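Local atomic coordinates of proline dehydrogenase (Bradyrhizobium japonicum USDA 110, PDB entry 3HAZ), a protein that probably oxidises L-proline to L-glutamate in two steps, with an FAD-dependent proline dehydrogenase and an NAD-dependent aldehyde dehydrogenase section in a single chain. Residues A[76-81]-A[163-168]; A[212-217]-A[264-269]; A[777-782]-A[811-816]. One frame throughout, in Å; residues are numbered along the deposited sequence.

Contact 1: A[76-81]-A[163-168]; sequences ALMVLA and RLMGNH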
loop_
_atom_site.group_PDB
_atom_site.type_symbol
_atom_site.label_atom_id
_atom_site.label_comp_id
_atom_site.label_asym_id
_atom_site.label_seq_id
_atom_site.Cartn_x
_atom_site.Cartn_y
_atom_site.Cartn_z
ATOM N N ALA A 76 -30.936 32.183 2.315
ATOM C CA ALA A 76 -31.216 33.227 1.332
ATOM C C ALA A 76 -32.671 33.182 0.857
ATOM O O ALA A 76 -33.293 34.224 0.645
ATOM C CB ALA A 76 -30.258 33.128 0.144
ATOM N N LEU A 77 -33.216 31.982 0.695
ATOM C CA LEU A 77 -34.581 31.850 0.201
ATOM C C LEU A 77 -35.600 32.219 1.282
ATOM O O LEU A 77 -36.643 32.803 0.991
ATOM C CB LEU A 77 -34.836 30.441 -0.338
ATOM C CG LEU A 77 -34.014 30.061 -1.574
ATOM C CD1 LEU A 77 -34.403 28.680 -2.068
ATOM C CD2 LEU A 77 -34.165 31.092 -2.684
ATOM N N MET A 78 -35.284 31.890 2.529
ATOM C CA MET A 78 -36.144 32.256 3.653
ATOM C C MET A 78 -36.179 33.766 3.873
ATOM O O MET A 78 -37.206 34.331 4.251
ATOM C CB MET A 78 -35.688 31.536 4.927
ATOM C CG MET A 78 -35.936 30.021 4.888
ATOM S SD MET A 78 -35.307 29.175 6.353
ATOM C CE MET A 78 -36.698 29.340 7.472
ATOM N N VAL A 79 -35.043 34.415 3.639
ATOM C CA VAL A 79 -34.965 35.865 3.728
ATOM C C VAL A 79 -35.784 36.499 2.613
ATOM O O VAL A 79 -36.559 37.422 2.849
ATOM C CB VAL A 79 -33.502 36.356 3.651
ATOM C CG1 VAL A 79 -33.448 37.871 3.418
ATOM C CG2 VAL A 79 -32.756 35.979 4.919
ATOM N N LEU A 80 -35.606 36.006 1.393
ATOM C CA LEU A 80 -36.385 36.503 0.271
ATOM C C LEU A 80 -37.877 36.251 0.531
ATOM O O LEU A 80 -38.719 37.101 0.246
ATOM C CB LEU A 80 -35.943 35.819 -1.025
ATOM C CG LEU A 80 -36.741 36.175 -2.279
ATOM C CD1 LEU A 80 -36.739 37.690 -2.508
ATOM C CD2 LEU A 80 -36.196 35.444 -3.495
ATOM N N ALA A 81 -38.193 35.079 1.079
ATOM C CA ALA A 81 -39.574 34.729 1.412
ATOM C C ALA A 81 -40.207 35.751 2.356
ATOM O O ALA A 81 -41.320 36.210 2.112
ATOM C CB ALA A 81 -39.659 33.315 2.000
ATOM N N ARG A 163 -44.368 29.721 2.750
ATOM C CA ARG A 163 -45.298 29.082 3.676
ATOM C C ARG A 163 -44.623 28.738 5.002
ATOM O O ARG A 163 -45.260 28.778 6.058
ATOM C CB ARG A 163 -46.043 27.877 3.067
ATOM C CG ARG A 163 -45.250 27.010 2.108
ATOM C CD ARG A 163 -46.192 26.156 1.255
ATOM N NE ARG A 163 -45.476 25.320 0.291
ATOM C CZ ARG A 163 -45.244 25.662 -0.975
ATOM N NH1 ARG A 163 -44.580 24.839 -1.778
ATOM N NH2 ARG A 163 -45.674 26.826 -1.441
ATOM N N LEU A 164 -43.330 28.431 4.962
ATOM C CA LEU A 164 -42.626 28.128 6.202
ATOM C C LEU A 164 -42.488 29.382 7.066
ATOM O O LEU A 164 -42.753 29.354 8.271
ATOM C CB LEU A 164 -41.257 27.483 5.924
ATOM C CG LEU A 164 -41.295 26.068 5.333
ATOM C CD1 LEU A 164 -39.920 25.645 4.840
ATOM C CD2 LEU A 164 -41.858 25.046 6.325
ATOM N N MET A 165 -42.079 30.485 6.444
ATOM C CA MET A 165 -41.891 31.736 7.166
ATOM C C MET A 165 -43.216 32.247 7.712
ATOM O O MET A 165 -43.281 32.795 8.812
ATOM C CB MET A 165 -41.259 32.804 6.257
ATOM C CG MET A 165 -39.817 32.508 5.849
ATOM S SD MET A 165 -38.796 32.170 7.284
ATOM C CE MET A 165 -38.901 33.734 8.146
ATOM N N GLY A 166 -44.274 32.077 6.930
ATOM C CA GLY A 166 -45.575 32.592 7.315
ATOM C C GLY A 166 -46.233 31.738 8.386
ATOM O O GLY A 166 -46.988 32.240 9.214
ATOM N N ASN A 167 -45.946 30.440 8.378
ATOM C CA ASN A 167 -46.607 29.523 9.309
ATOM C C ASN A 167 -45.851 29.294 10.610
ATOM O O ASN A 167 -46.462 29.049 11.645
ATOM C CB ASN A 167 -46.890 28.175 8.637
ATOM C CG ASN A 167 -47.955 28.277 7.562
ATOM O OD1 ASN A 167 -48.805 29.163 7.601
ATOM N ND2 ASN A 167 -47.910 27.373 6.593
ATOM N N HIS A 168 -44.527 29.385 10.561
ATOM C CA HIS A 168 -43.710 28.947 11.692
ATOM C C HIS A 168 -42.955 30.060 12.403
ATOM O O HIS A 168 -42.273 29.818 13.396
ATOM C CB HIS A 168 -42.758 27.833 11.254
ATOM C CG HIS A 168 -43.469 26.633 10.715
ATOM N ND1 HIS A 168 -42.980 25.878 9.672
ATOM C CD2 HIS A 168 -44.656 26.078 11.059
ATOM C CE1 HIS A 168 -43.827 24.898 9.409
ATOM N NE2 HIS A 168 -44.855 25.002 10.231
#

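Contact 2: A[212-217]-A[264-269]; sequences DAYASA and LDLAQR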
loop_
_atom_site.group_PDB
_atom_site.type_symbol
_atom_site.label_atom_id
_atom_site.label_comp_id
_atom_site.label_asym_id
_atom_site.label_seq_id
_atom_site.Cartn_x
_atom_site.Cartn_y
_atom_site.Cartn_z
ATOM N N ASP A 212 -37.752 45.935 26.516
ATOM C CA ASP A 212 -39.091 46.423 26.190
ATOM C C ASP A 212 -39.896 45.385 25.410
ATOM O O ASP A 212 -41.077 45.179 25.678
ATOM C CB ASP A 212 -39.012 47.731 25.397
ATOM C CG ASP A 212 -38.466 48.885 26.222
ATOM O OD1 ASP A 212 -38.445 48.782 27.467
ATOM O OD2 ASP A 212 -38.054 49.899 25.622
ATOM N N ALA A 213 -39.256 44.734 24.445
ATOM C CA ALA A 213 -39.927 43.691 23.669
ATOM C C ALA A 213 -40.420 42.546 24.557
ATOM O O ALA A 213 -41.565 42.091 24.421
ATOM C CB ALA A 213 -39.015 43.162 22.554
ATOM N N TYR A 214 -39.563 42.077 25.460
ATOM C CA TYR A 214 -39.968 41.038 26.405
ATOM C C TYR A 214 -41.148 41.522 27.244
ATOM O O TYR A 214 -42.121 40.799 27.433
ATOM C CB TYR A 214 -38.829 40.673 27.361
ATOM C CG TYR A 214 -37.658 39.925 26.755
ATOM C CD1 TYR A 214 -37.852 38.852 25.894
ATOM C CD2 TYR A 214 -36.348 40.269 27.092
ATOM C CE1 TYR A 214 -36.761 38.157 25.353
ATOM C CE2 TYR A 214 -35.259 39.585 26.566
ATOM C CZ TYR A 214 -35.470 38.535 25.695
ATOM O OH TYR A 214 -34.388 37.860 25.182
ATOM N N ALA A 215 -41.026 42.742 27.769
ATOM C CA ALA A 215 -42.063 43.328 28.607
ATOM C C ALA A 215 -43.374 43.360 27.846
ATOM O O ALA A 215 -44.411 42.967 28.369
ATOM C CB ALA A 215 -41.664 44.732 29.057
ATOM N N SER A 216 -43.316 43.819 26.598
ATOM C CA SER A 216 -44.495 43.852 25.738
ATOM C C SER A 216 -45.043 42.451 25.467
ATOM O O SER A 216 -46.260 42.256 25.437
ATOM C CB SER A 216 -44.192 44.564 24.412
ATOM O OG SER A 216 -43.957 45.952 24.606
ATOM N N ALA A 217 -44.153 41.478 25.265
ATOM C CA ALA A 217 -44.583 40.109 24.968
ATOM C C ALA A 217 -45.311 39.495 26.166
ATOM O O ALA A 217 -46.337 38.828 26.023
ATOM C CB ALA A 217 -43.374 39.234 24.556
ATOM N N LEU A 264 -34.966 40.826 36.890
ATOM C CA LEU A 264 -35.939 40.802 37.978
ATOM C C LEU A 264 -37.244 41.488 37.567
ATOM O O LEU A 264 -38.328 40.963 37.800
ATOM C CB LEU A 264 -35.363 41.464 39.234
ATOM C CG LEU A 264 -36.315 41.515 40.429
ATOM C CD1 LEU A 264 -36.874 40.137 40.736
ATOM C CD2 LEU A 264 -35.627 42.106 41.655
ATOM N N ASP A 265 -37.127 42.663 36.956
ATOM C CA ASP A 265 -38.289 43.412 36.484
ATOM C C ASP A 265 -39.129 42.557 35.539
ATOM O O ASP A 265 -40.355 42.483 35.668
ATOM C CB ASP A 265 -37.832 44.699 35.787
ATOM C CG ASP A 265 -38.985 45.636 35.444
ATOM O OD1 ASP A 265 -40.158 45.211 35.471
ATOM O OD2 ASP A 265 -38.710 46.811 35.142
ATOM N N LEU A 266 -38.466 41.899 34.594
ATOM C CA LEU A 266 -39.170 41.034 33.655
ATOM C C LEU A 266 -39.827 39.825 34.345
ATOM O O LEU A 266 -40.958 39.480 34.036
ATOM C CB LEU A 266 -38.243 40.590 32.524
ATOM C CG LEU A 266 -37.783 41.660 31.522
ATOM C CD1 LEU A 266 -36.823 41.060 30.485
ATOM C CD2 LEU A 266 -38.969 42.337 30.829
ATOM N N ALA A 267 -39.121 39.201 35.284
ATOM C CA ALA A 267 -39.671 38.072 36.039
ATOM C C ALA A 267 -40.917 38.479 36.832
ATOM O O ALA A 267 -41.890 37.731 36.904
ATOM C CB ALA A 267 -38.613 37.499 36.982
ATOM N N GLN A 268 -40.871 39.667 37.428
ATOM C CA GLN A 268 -41.997 40.195 38.185
ATOM C C GLN A 268 -43.214 40.399 37.281
ATOM O O GLN A 268 -44.345 40.117 37.670
ATOM C CB GLN A 268 -41.615 41.509 38.863
ATOM C CG GLN A 268 -40.485 41.393 39.901
ATOM C CD GLN A 268 -40.095 42.747 40.481
ATOM O OE1 GLN A 268 -40.384 43.792 39.890
ATOM N NE2 GLN A 268 -39.445 42.736 41.646
ATOM N N ARG A 269 -42.972 40.881 36.070
ATOM C CA ARG A 269 -44.048 41.107 35.118
ATOM C C ARG A 269 -44.669 39.785 34.692
ATOM O O ARG A 269 -45.880 39.701 34.484
ATOM C CB ARG A 269 -43.528 41.864 33.902
ATOM C CG ARG A 269 -43.289 43.348 34.160
ATOM C CD ARG A 269 -42.315 43.917 33.142
ATOM N NE ARG A 269 -42.098 45.344 33.329
ATOM C CZ ARG A 269 -42.855 46.287 32.782
ATOM N NH1 ARG A 269 -43.890 45.953 32.019
ATOM N NH2 ARG A 269 -42.582 47.563 33.003
HETATM O O HOH W 1 -44.723 43.296 30.949
#

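Contact 3: A[777-782]-A[811-816]; sequences QVADDV and IEMVAG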
loop_
_atom_site.group_PDB
_atom_site.type_symbol
_atom_site.label_atom_id
_atom_site.label_comp_id
_atom_site.label_asym_id
_atom_site.label_seq_id
_atom_site.Cartn_x
_atom_site.Cartn_y
_atom_site.Cartn_z
ATOM N N GLN A 777 -22.622 40.913 13.496
ATOM C CA GLN A 777 -21.306 40.299 13.365
ATOM C C GLN A 777 -20.323 41.304 12.782
ATOM O O GLN A 777 -19.159 41.351 13.187
ATOM C CB GLN A 777 -21.361 39.030 12.508
ATOM C CG GLN A 777 -22.158 37.894 13.135
ATOM C CD GLN A 777 -21.608 37.455 14.488
ATOM O OE1 GLN A 777 -22.337 36.909 15.321
ATOM N NE2 GLN A 777 -20.319 37.690 14.710
ATOM N N VAL A 778 -20.795 42.115 11.838
ATOM C CA VAL A 778 -19.984 43.216 11.330
ATOM C C VAL A 778 -19.551 44.103 12.483
ATOM O O VAL A 778 -18.382 44.480 12.589
ATOM C CB VAL A 778 -20.729 44.063 10.287
ATOM C CG1 VAL A 778 -19.929 45.330 9.958
ATOM C CG2 VAL A 778 -20.974 43.245 9.029
ATOM N N ALA A 779 -20.494 44.430 13.359
ATOM C CA ALA A 779 -20.184 45.349 14.444
ATOM C C ALA A 779 -19.156 44.734 15.391
ATOM O O ALA A 779 -18.209 45.398 15.790
ATOM C CB ALA A 779 -21.456 45.771 15.193
ATOM N N ASP A 780 -19.345 43.463 15.739
ATOM C CA ASP A 780 -18.375 42.747 16.562
ATOM C C ASP A 780 -16.985 42.796 15.933
ATOM O O ASP A 780 -16.001 43.151 16.581
ATOM C CB ASP A 780 -18.777 41.275 16.713
ATOM C CG ASP A 780 -19.921 41.070 17.685
ATOM O OD1 ASP A 780 -20.365 42.049 18.324
ATOM O OD2 ASP A 780 -20.380 39.915 17.807
ATOM N N ASP A 781 -16.912 42.416 14.663
ATOM C CA ASP A 781 -15.632 42.264 13.992
ATOM C C ASP A 781 -14.972 43.606 13.696
ATOM O O ASP A 781 -13.748 43.690 13.625
ATOM C CB ASP A 781 -15.793 41.450 12.706
ATOM C CG ASP A 781 -16.160 40.007 12.977
ATOM O OD1 ASP A 781 -15.965 39.551 14.125
ATOM O OD2 ASP A 781 -16.648 39.334 12.045
ATOM N N VAL A 782 -15.781 44.646 13.507
ATOM C CA VAL A 782 -15.251 45.981 13.277
ATOM C C VAL A 782 -14.712 46.540 14.584
ATOM O O VAL A 782 -13.622 47.116 14.620
ATOM C CB VAL A 782 -16.301 46.949 12.694
ATOM C CG1 VAL A 782 -15.862 48.398 12.913
ATOM C CG2 VAL A 782 -16.518 46.674 11.203
ATOM N N ILE A 811 -23.306 51.539 11.247
ATOM C CA ILE A 811 -22.519 52.587 11.885
ATOM C C ILE A 811 -22.987 52.820 13.321
ATOM O O ILE A 811 -22.179 52.920 14.245
ATOM C CB ILE A 811 -22.590 53.902 11.079
ATOM C CG1 ILE A 811 -21.765 53.776 9.792
ATOM C CG2 ILE A 811 -22.112 55.079 11.923
ATOM C CD1 ILE A 811 -21.986 54.913 8.802
ATOM N N GLU A 812 -24.300 52.904 13.495
ATOM C CA GLU A 812 -24.909 53.069 14.808
ATOM C C GLU A 812 -24.569 51.902 15.754
ATOM O O GLU A 812 -24.381 52.094 16.960
ATOM C CB GLU A 812 -26.430 53.217 14.647
ATOM C CG GLU A 812 -27.249 52.812 15.856
ATOM C CD GLU A 812 -28.743 52.710 15.546
ATOM O OE1 GLU A 812 -29.171 51.733 14.880
ATOM O OE2 GLU A 812 -29.490 53.614 15.976
ATOM N N MET A 813 -24.492 50.691 15.215
ATOM C CA MET A 813 -24.206 49.527 16.058
ATOM C C MET A 813 -22.722 49.486 16.473
ATOM O O MET A 813 -22.389 49.175 17.619
ATOM C CB MET A 813 -24.633 48.225 15.372
ATOM C CG MET A 813 -24.962 47.111 16.352
ATOM S SD MET A 813 -25.286 45.513 15.587
ATOM C CE MET A 813 -26.784 45.836 14.670
ATOM N N VAL A 814 -21.836 49.818 15.544
ATOM C CA VAL A 814 -20.410 49.923 15.872
ATOM C C VAL A 814 -20.178 50.995 16.947
ATOM O O VAL A 814 -19.455 50.770 17.921
ATOM C CB VAL A 814 -19.562 50.204 14.618
ATOM C CG1 VAL A 814 -18.125 50.579 15.001
ATOM C CG2 VAL A 814 -19.584 48.981 13.678
ATOM N N ALA A 815 -20.823 52.149 16.789
ATOM C CA ALA A 815 -20.670 53.235 17.751
ATOM C C ALA A 815 -21.187 52.851 19.138
ATOM O O ALA A 815 -20.535 53.118 20.150
ATOM C CB ALA A 815 -21.367 54.521 17.245
ATOM N N GLY A 816 -22.360 52.226 19.175
ATOM C CA GLY A 816 -22.953 51.784 20.425
ATOM C C GLY A 816 -22.114 50.714 21.089
ATOM O O GLY A 816 -21.969 50.683 22.310
#

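Contact 1: A[76-81]-A[163-168]
Met-78 and Met-165 both start with CG beside their own backbone N and anti to the carbonyl carbon. After that they differ. Met-78 runs straight to its sulfur and bends only at the last torsion (chi3 86°), which turns its methyl toward the other helix. Met-165 is bent twice, at chi2 (-52°) and again at chi3. The two chains cross at about a right angle. Methyl meets sulfur here: Met-78 CE lies 3.5 Å from Met-165 SD. The same sulfur also sits over the root of Met-78, 4.0 Å from its CB. Nearer its backbone, Met-165 CG lies 3.9 Å from Ala-81 CB and 3.6 Å from Met-78 O. No hydrogen bond crosses the contact. In place of Met-165, an alanine here has no sulfur to meet Met-78 CE, which would probably be freer to turn, with a gap left beside Ala-81 CB. Leu-456 and Leu-460 of helix 452-463 also touch Met-78, and Leu-452 touches Met-165. The pair thus sits in a buried three-helix junction, where helices 71-85 and 151-168 of the DNA-binding-domain family region meet helix 452-463.

Contact 2: A[212-217]-A[264-269]
Leu-266 reaches from helix 252-272 to Tyr-214 and Ala-215 of helix 204-223. Its CB points toward that helix and carries CG beside the backbone N (chi1 -69°). CB and CG serve as the stem, and the two methyls do the touching. CD1 continues the extended line of the chain and comes to the tyrosine, 3.5 Å from Tyr-214 CD2 and 3.7 Å from Tyr-214 CB. CD2 branches off to the backbone and lies 3.7 Å from Ala-215 N. It also nears Tyr-214 CB and the methyl of Ala-215. The leucine and tyrosine side chains cross at about a right angle. The tyrosine ring leads on away from the contact, and its OH is hydrogen-bonded to Lys-239 N.

One turn on from Leu-266, Arg-269 handles the more open flank. Ala-215 CB lies over one face of its guanidinium, 3.9 Å from Arg-269 NH1. Two partners in the guanidinium plane help to fix the group. Arg-269 NE makes a salt bridge of 2.9 Å with Asp-265 OD1, with an N-H...O angle of 147°. It meets that oxygen from above the carboxylate plane. A water accepts from Arg-269 NH1 and donates to Ala-215 O, at 2.6 Å from that oxygen, so it links the two helices.

The segment axes run nearly parallel, 9° apart and 9.8 Å at closest approach. The two helices follow the adjacent parallel strands 193-196 and 235-238. Neighbouring outer helices of successive beta-alpha units pack this way in the TIM-barrel fold of the proline dehydrogenase family.

Contact 3: A[777-782]-A[811-816]
Val-814 and Ala-779 bury the most surface in this contact, and Val-782 comes next. The small alanine is consistent with the close approach of the helices. Ala-779 CA and Val-814 CA are 4.8 Å apart, and the segment axes approach to 8.8 Å with a crossing angle of -46°. Val-814 uses both methyls. Its CG2, anti to the carbonyl carbon, comes alongside the alanine backbone, 3.8 Å from Ala-779 CA. Its CG1 meets Val-782 CG1 at 3.8 Å, one methyl against the other. The two valine side chains cross at about a right angle, and Val-782 CG1 touches both branches of its partner. On the other flank, Met-813 lays its chain along the alanine methyl, with SD 3.9 Å from Ala-779 CB. Leu-892 of strand 891-897 touches both valines, so the helix pair rests on the sheet of the aldehyde dehydrogenase section. Arg-202, from the proline dehydrogenase part of the chain, touches Met-813 and forms a salt bridge with Asp-780. Between the two segments themselves there is no hydrogen bond or salt bridge. Their hold on each other therefore depends on the close fit of buried apolar groups.

The three contacts follow one another along the chain, each in a different family region. None touches another. Their centres are about 28 Å apart for contacts 1 and 2, about 27 Å for 1 and 3, and about 26 Å for 2 and 3. In the same order, nearest atoms are about 15, 14 and 13 Å apart. Contact 2 comes within about 10 Å of the bound FAD, measured from the side chain of Tyr-214, without reaching it. That side chain is about 11 Å from that of Arg-341, an FAD-binding residue. Contacts 1 and 3 lie away from the known and predicted sites. In sequence, though, the predicted active-site residue Cys-794 falls between 777-782 and 811-816.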